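Local coordinates for protein neutral ceramidase (PDB 2ZXC) that hydrolyses the N-acyl linkage of ceramides to give sphingosine and free fatty acid, and also runs the reverse synthesis, as a zinc-dependent amidohydrolase, at residues L162-K167 with Y455-Y460; A446-T451 with E459-S464. All coordinates share one frame; numbering follows the deposited sequence.

Contact 1: residues L162-K167 with Y455-Y460; sequences LLSHLK and YAAQEY. With 2ED (N-[(1R,2R,3E)-2-hydroxy-1-(hydroxymethyl)heptadec-3-en-1-yl]acetamide), chain D.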
loop_
_atom_site.group_PDB
_atom_site.type_symbol
_atom_site.label_atom_id
_atom_site.label_comp_id
_atom_site.label_asym_id
_atom_site.label_seq_id
_atom_site.Cartn_x
_atom_site.Cartn_y
_atom_site.Cartn_z
ATOM N N LEU A 162 17.672 4.589 14.510
ATOM C CA LEU A 162 17.806 5.532 15.619
ATOM C C LEU A 162 19.047 6.415 15.497
ATOM O O LEU A 162 18.986 7.620 15.728
ATOM C CB LEU A 162 17.858 4.781 16.950
ATOM C CG LEU A 162 16.879 5.185 18.054
ATOM C CD1 LEU A 162 17.475 4.798 19.392
ATOM C CD2 LEU A 162 16.608 6.682 18.027
ATOM N N LEU A 163 20.173 5.812 15.133
ATOM C CA LEU A 163 21.416 6.557 14.995
ATOM C C LEU A 163 21.243 7.817 14.150
ATOM O O LEU A 163 21.690 8.893 14.534
ATOM C CB LEU A 163 22.502 5.664 14.386
ATOM C CG LEU A 163 23.792 6.392 13.999
ATOM C CD1 LEU A 163 25.001 5.586 14.433
ATOM C CD2 LEU A 163 23.810 6.629 12.499
ATOM N N SER A 164 20.588 7.683 13.004
ATOM C CA SER A 164 20.373 8.818 12.116
ATOM C C SER A 164 19.360 9.788 12.704
ATOM O O SER A 164 19.530 11.002 12.634
ATOM C CB SER A 164 19.870 8.331 10.754
ATOM O OG SER A 164 20.790 7.425 10.178
ATOM N N HIS A 165 18.294 9.236 13.270
ATOM C CA HIS A 165 17.233 10.042 13.856
ATOM C C HIS A 165 17.752 11.007 14.925
ATOM O O HIS A 165 17.365 12.175 14.957
ATOM C CB HIS A 165 16.162 9.130 14.468
ATOM C CG HIS A 165 15.064 9.873 15.162
ATOM N ND1 HIS A 165 14.115 10.606 14.482
ATOM C CD2 HIS A 165 14.787 10.029 16.478
ATOM C CE1 HIS A 165 13.303 11.181 15.351
ATOM N NE2 HIS A 165 13.689 10.848 16.569
ATOM N N LEU A 166 18.627 10.514 15.792
ATOM C CA LEU A 166 19.171 11.333 16.871
ATOM C C LEU A 166 20.163 12.386 16.384
ATOM O O LEU A 166 20.686 13.169 17.178
ATOM C CB LEU A 166 19.833 10.438 17.921
ATOM C CG LEU A 166 18.943 9.314 18.461
ATOM C CD1 LEU A 166 19.738 8.477 19.455
ATOM C CD2 LEU A 166 17.699 9.895 19.130
ATOM N N LYS A 167 20.420 12.401 15.080
ATOM C CA LYS A 167 21.334 13.376 14.501
ATOM C C LYS A 167 20.622 14.714 14.354
ATOM O O LYS A 167 21.267 15.745 14.182
ATOM C CB LYS A 167 21.829 12.903 13.124
ATOM C CG LYS A 167 22.895 11.811 13.178
ATOM C CD LYS A 167 24.177 12.356 13.801
ATOM C CE LYS A 167 24.700 11.460 14.920
ATOM N NZ LYS A 167 25.840 10.609 14.488
ATOM N N TYR A 455 20.700 12.138 6.298
ATOM C CA TYR A 455 21.336 11.787 5.038
ATOM C C TYR A 455 22.841 11.654 5.229
ATOM O O TYR A 455 23.459 10.747 4.675
ATOM C CB TYR A 455 21.049 12.859 3.989
ATOM C CG TYR A 455 21.621 12.566 2.619
ATOM C CD1 TYR A 455 20.864 11.916 1.651
ATOM C CD2 TYR A 455 22.917 12.962 2.284
ATOM C CE1 TYR A 455 21.374 11.670 0.374
ATOM C CE2 TYR A 455 23.440 12.719 1.005
ATOM C CZ TYR A 455 22.658 12.075 0.061
ATOM O OH TYR A 455 23.156 11.841 -1.199
ATOM N N ALA A 456 23.421 12.562 6.011
ATOM C CA ALA A 456 24.863 12.569 6.271
ATOM C C ALA A 456 25.359 11.286 6.915
ATOM O O ALA A 456 26.521 10.921 6.752
ATOM C CB ALA A 456 25.236 13.757 7.154
ATOM N N ALA A 457 24.486 10.610 7.657
ATOM C CA ALA A 457 24.858 9.364 8.318
ATOM C C ALA A 457 24.748 8.195 7.344
ATOM O O ALA A 457 25.287 7.117 7.578
ATOM C CB ALA A 457 23.964 9.126 9.514
ATOM N N GLN A 458 24.030 8.421 6.256
ATOM C CA GLN A 458 23.835 7.412 5.227
ATOM C C GLN A 458 23.411 6.019 5.678
ATOM O O GLN A 458 23.985 5.013 5.247
ATOM C CB GLN A 458 25.081 7.306 4.344
ATOM C CG GLN A 458 25.134 8.376 3.278
ATOM C CD GLN A 458 23.975 8.272 2.306
ATOM O OE1 GLN A 458 23.912 7.353 1.491
ATOM N NE2 GLN A 458 23.047 9.214 2.394
ATOM N N GLU A 459 22.422 5.947 6.562
ATOM C CA GLU A 459 21.921 4.644 6.943
ATOM C C GLU A 459 21.005 4.296 5.773
ATOM O O GLU A 459 20.891 5.072 4.824
ATOM C CB GLU A 459 21.153 4.695 8.268
ATOM C CG GLU A 459 22.080 4.682 9.491
ATOM C CD GLU A 459 21.353 4.371 10.794
ATOM O OE1 GLU A 459 20.555 5.219 11.256
ATOM O OE2 GLU A 459 21.579 3.275 11.354
ATOM N N TYR A 460 20.351 3.147 5.827
ATOM C CA TYR A 460 19.490 2.727 4.733
ATOM C C TYR A 460 18.633 3.808 4.057
ATOM O O TYR A 460 18.674 3.952 2.839
ATOM C CB TYR A 460 18.578 1.592 5.193
ATOM C CG TYR A 460 17.699 1.082 4.082
ATOM C CD1 TYR A 460 18.206 0.228 3.103
ATOM C CD2 TYR A 460 16.370 1.478 3.988
ATOM C CE1 TYR A 460 17.403 -0.221 2.053
ATOM C CE2 TYR A 460 15.562 1.038 2.948
ATOM C CZ TYR A 460 16.083 0.189 1.985
ATOM O OH TYR A 460 15.276 -0.249 0.958
HETATM O O2 2ED D . 12.727 -1.217 2.771
HETATM O O3 2ED D . 14.257 -5.298 1.352
HETATM O O1 2ED D . 15.766 -1.956 3.764
HETATM C C1 2ED D . 14.122 -3.559 3.022
HETATM C C2 2ED D . 15.257 -3.273 3.998
HETATM C C3 2ED D . 16.361 -4.284 3.796
HETATM C C4 2ED D . 17.627 -3.934 4.000
HETATM C C5 2ED D . 17.961 -2.527 4.434
HETATM C C6 2ED D . 19.464 -2.369 4.523
HETATM C C18 2ED D . 12.300 -2.050 3.555
HETATM C C19 2ED D . 11.057 -1.823 4.365
HETATM N N 2ED D . 12.907 -3.218 3.747
HETATM C C 2ED D . 14.006 -5.053 2.741
HETATM O O HOH W 1 20.951 3.092 13.988
HETATM O O HOH W 2 20.477 7.938 7.065
#

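Contact 2: residues A446-T451 with E459-S464; sequences ASYVTT and EYEGGS. With ZN (zinc ion), chain C; 2ED (N-[(1R,2R,3E)-2-hydroxy-1-(hydroxymethyl)heptadec-3-en-1-yl]acetamide), chain D.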
loop_
_atom_site.group_PDB
_atom_site.type_symbol
_atom_site.label_atom_id
_atom_site.label_comp_id
_atom_site.label_asym_id
_atom_site.label_seq_id
_atom_site.Cartn_x
_atom_site.Cartn_y
_atom_site.Cartn_z
ATOM N N ALA A 446 9.068 7.576 -5.039
ATOM C CA ALA A 446 10.433 7.970 -5.353
ATOM C C ALA A 446 11.364 7.652 -4.185
ATOM O O ALA A 446 12.158 8.482 -3.754
ATOM C CB ALA A 446 10.487 9.461 -5.688
ATOM N N SER A 447 11.235 6.436 -3.674
ATOM C CA SER A 447 12.060 5.948 -2.589
ATOM C C SER A 447 11.982 6.725 -1.288
ATOM O O SER A 447 10.897 7.128 -0.855
ATOM C CB SER A 447 13.511 5.846 -3.059
ATOM O OG SER A 447 13.616 4.919 -4.128
ATOM N N TYR A 448 13.140 6.951 -0.673
ATOM C CA TYR A 448 13.196 7.615 0.622
ATOM C C TYR A 448 13.621 9.069 0.703
ATOM O O TYR A 448 14.361 9.586 -0.136
ATOM C CB TYR A 448 14.090 6.814 1.564
ATOM C CG TYR A 448 13.525 5.474 1.956
ATOM C CD1 TYR A 448 13.560 4.386 1.081
ATOM C CD2 TYR A 448 12.955 5.291 3.211
ATOM C CE1 TYR A 448 13.039 3.143 1.467
ATOM C CE2 TYR A 448 12.433 4.069 3.598
ATOM C CZ TYR A 448 12.485 3.005 2.732
ATOM O OH TYR A 448 12.031 1.794 3.181
ATOM N N VAL A 449 13.142 9.720 1.754
ATOM C CA VAL A 449 13.476 11.105 2.014
ATOM C C VAL A 449 13.965 11.196 3.450
ATOM O O VAL A 449 13.280 10.809 4.400
ATOM C CB VAL A 449 12.277 12.040 1.829
ATOM C CG1 VAL A 449 12.717 13.471 2.092
ATOM C CG2 VAL A 449 11.718 11.910 0.419
ATOM N N THR A 450 15.177 11.699 3.594
ATOM C CA THR A 450 15.786 11.837 4.894
ATOM C C THR A 450 16.180 13.300 5.091
ATOM O O THR A 450 16.337 14.038 4.118
ATOM C CB THR A 450 17.010 10.910 4.969
ATOM O OG1 THR A 450 17.560 10.953 6.283
ATOM C CG2 THR A 450 18.060 11.329 3.964
ATOM N N THR A 451 16.295 13.742 6.340
ATOM C CA THR A 451 16.701 15.122 6.584
ATOM C C THR A 451 18.173 15.233 6.209
ATOM O O THR A 451 18.875 14.224 6.142
ATOM C CB THR A 451 16.580 15.515 8.062
ATOM O OG1 THR A 451 17.469 14.708 8.841
ATOM C CG2 THR A 451 15.157 15.335 8.554
ATOM N N GLU A 459 22.422 5.947 6.562
ATOM C CA GLU A 459 21.921 4.644 6.943
ATOM C C GLU A 459 21.005 4.296 5.773
ATOM O O GLU A 459 20.891 5.072 4.824
ATOM C CB GLU A 459 21.153 4.695 8.268
ATOM C CG GLU A 459 22.080 4.682 9.491
ATOM C CD GLU A 459 21.353 4.371 10.794
ATOM O OE1 GLU A 459 20.555 5.219 11.256
ATOM O OE2 GLU A 459 21.579 3.275 11.354
ATOM N N TYR A 460 20.351 3.147 5.827
ATOM C CA TYR A 460 19.490 2.727 4.733
ATOM C C TYR A 460 18.633 3.808 4.057
ATOM O O TYR A 460 18.674 3.952 2.839
ATOM C CB TYR A 460 18.578 1.592 5.193
ATOM C CG TYR A 460 17.699 1.082 4.082
ATOM C CD1 TYR A 460 18.206 0.228 3.103
ATOM C CD2 TYR A 460 16.370 1.478 3.988
ATOM C CE1 TYR A 460 17.403 -0.221 2.053
ATOM C CE2 TYR A 460 15.562 1.038 2.948
ATOM C CZ TYR A 460 16.083 0.189 1.985
ATOM O OH TYR A 460 15.276 -0.249 0.958
ATOM N N GLU A 461 17.856 4.562 4.830
ATOM C CA GLU A 461 16.990 5.583 4.237
ATOM C C GLU A 461 17.792 6.657 3.511
ATOM O O GLU A 461 17.370 7.169 2.473
ATOM C CB GLU A 461 16.103 6.236 5.305
ATOM C CG GLU A 461 15.173 5.285 6.032
ATOM C CD GLU A 461 15.908 4.369 6.993
ATOM O OE1 GLU A 461 16.985 4.771 7.487
ATOM O OE2 GLU A 461 15.407 3.257 7.272
ATOM N N GLY A 462 18.949 6.998 4.068
ATOM C CA GLY A 462 19.796 8.001 3.448
ATOM C C GLY A 462 20.340 7.499 2.124
ATOM O O GLY A 462 20.348 8.221 1.129
ATOM N N GLY A 463 20.790 6.251 2.113
ATOM C CA GLY A 463 21.320 5.676 0.893
ATOM C C GLY A 463 20.263 5.672 -0.195
ATOM O O GLY A 463 20.579 5.737 -1.385
ATOM N N SER A 464 18.998 5.608 0.213
ATOM C CA SER A 464 17.912 5.592 -0.750
ATOM C C SER A 464 17.200 6.919 -0.910
ATOM O O SER A 464 16.049 6.967 -1.344
ATOM C CB SER A 464 16.917 4.498 -0.396
ATOM O OG SER A 464 17.511 3.236 -0.633
HETATM ZN ZN ZN C . 9.640 1.377 3.121
HETATM O O2 2ED D . 12.727 -1.217 2.771
HETATM O O3 2ED D . 14.257 -5.298 1.352
HETATM O O1 2ED D . 15.766 -1.956 3.764
HETATM C C1 2ED D . 14.122 -3.559 3.022
HETATM C C2 2ED D . 15.257 -3.273 3.998
HETATM C C3 2ED D . 16.361 -4.284 3.796
HETATM C C4 2ED D . 17.627 -3.934 4.000
HETATM C C5 2ED D . 17.961 -2.527 4.434
HETATM C C6 2ED D . 19.464 -2.369 4.523
HETATM C C18 2ED D . 12.300 -2.050 3.555
HETATM C C19 2ED D . 11.057 -1.823 4.365
HETATM N N 2ED D . 12.907 -3.218 3.747
HETATM C C 2ED D . 14.006 -5.053 2.741
HETATM O O HOH W 3 10.122 -0.383 2.495
#

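Contact 1: residues L162-K167 with Y455-Y460
Glu459 reaches from the loop between helices 452-457 and 460-463 to the short helix 162-165, where its carboxylate is held by the backbone of Ser164. OE1 accepts the backbone N of Ser164 at 3.0 Å, with an N-H...O angle of 140° and the donor lying above the carboxylate plane, 41° out of it. The hydroxyl OG of Ser164 also points at OE1, because it lies beside its own backbone N (chi1 -58°), but the modelled distance is too short to be taken literally. The extended Glu459 chain beyond CG carries the carboxylate across to the helix. This is the tight part, and Ser164 is buried; CB of Ala457 closes it, 3.7 Å from Ser164 OG. Toward solvent the fit slackens: CD2 of Leu163 rests against CB of Ala457 at 3.9 Å and crosses the Glu459 side chain. Here water joins the two segments, one molecule accepting from Leu163 N and donating to Glu459 OE2 at 2.7 Å. A second, on the Ser164 side, accepts from Glu459 N at 2.8 Å and donates to Ser164 OG. With one N-H of the helix bonded to OE1 and another linked to OE2 through a water, Glu459 is probably held as a carboxylate, tying this surface helix to the loop beside the substrate-binding region.

Contact 2: residues A446-T451 with E459-S464
The backbones of 446-451 and 459-464 meet where Tyr448 N donates to Ser464 O at 3.0 Å, an N-H...O angle of 147°, joining the short strand 448-449 to Ser464, the first residue past helix 460-463. Around this bond the Tyr448 side chain fills the contact. Its CG lies beside the backbone N, opposite the carbonyl carbon (chi1 -68°), which sends the ring across the side of the helix, its OH ending at the zinc ion. CD1 touches CB of Ser464 at 3.7 Å, while CD2 meets CG of Glu461 at 3.6 Å. Farther out, the edge of the Tyr460 ring is turned to the face of Tyr448 in an offset edge-to-face pair, planes 81° apart and centroids separated by 5.3 Å. The phenol oxygen OH of Tyr448 binds the zinc ion at 2.4 Å; His97, His204 and Glu411 complete the protein ligands, and a water joins them, 1.9 Å from the metal. Arg160 also bonds to this oxygen and forms a salt bridge with Glu461, whose other carboxylate oxygen is held by Ser161. Arg160 thus links the carboxylate of Glu461 to the zinc-bound oxygen of Tyr448. Beside the zinc site, the acetamide O2 of the bound ceramide analogue lies near the ring plane of Tyr448, 3.1 Å from its OH. At the other end of the contact, CG2 of Thr450 packs on CA of Gly462 at 3.8 Å. Strand 448-449 pairs in parallel with 411-412, which brings in the zinc ligand Glu411; Val449 faces helix 471-488, and Thr451 packs on helix 414-428.

The two contacts lie about 9 Å apart, centre to centre, both in the N-terminal domain of the ceramidase, and share Glu459 and Tyr460. Along the chain, helix 162-165 comes far earlier; strand 448-449, helix 452-457 and helix 460-463 then follow one another closely. Contact 1 fixes the turn between those two helices to the outer helix, whereas contact 2 folds the second of them back onto the strand, deeper in the chain. Gln458 and Tyr455 of contact 1 pack against Gly463, Gly462 and Thr450 of contact 2. The strand-helix-helix unit therefore runs from the protein surface to the zinc site, with Tyr460 beside the bound ceramide analogue.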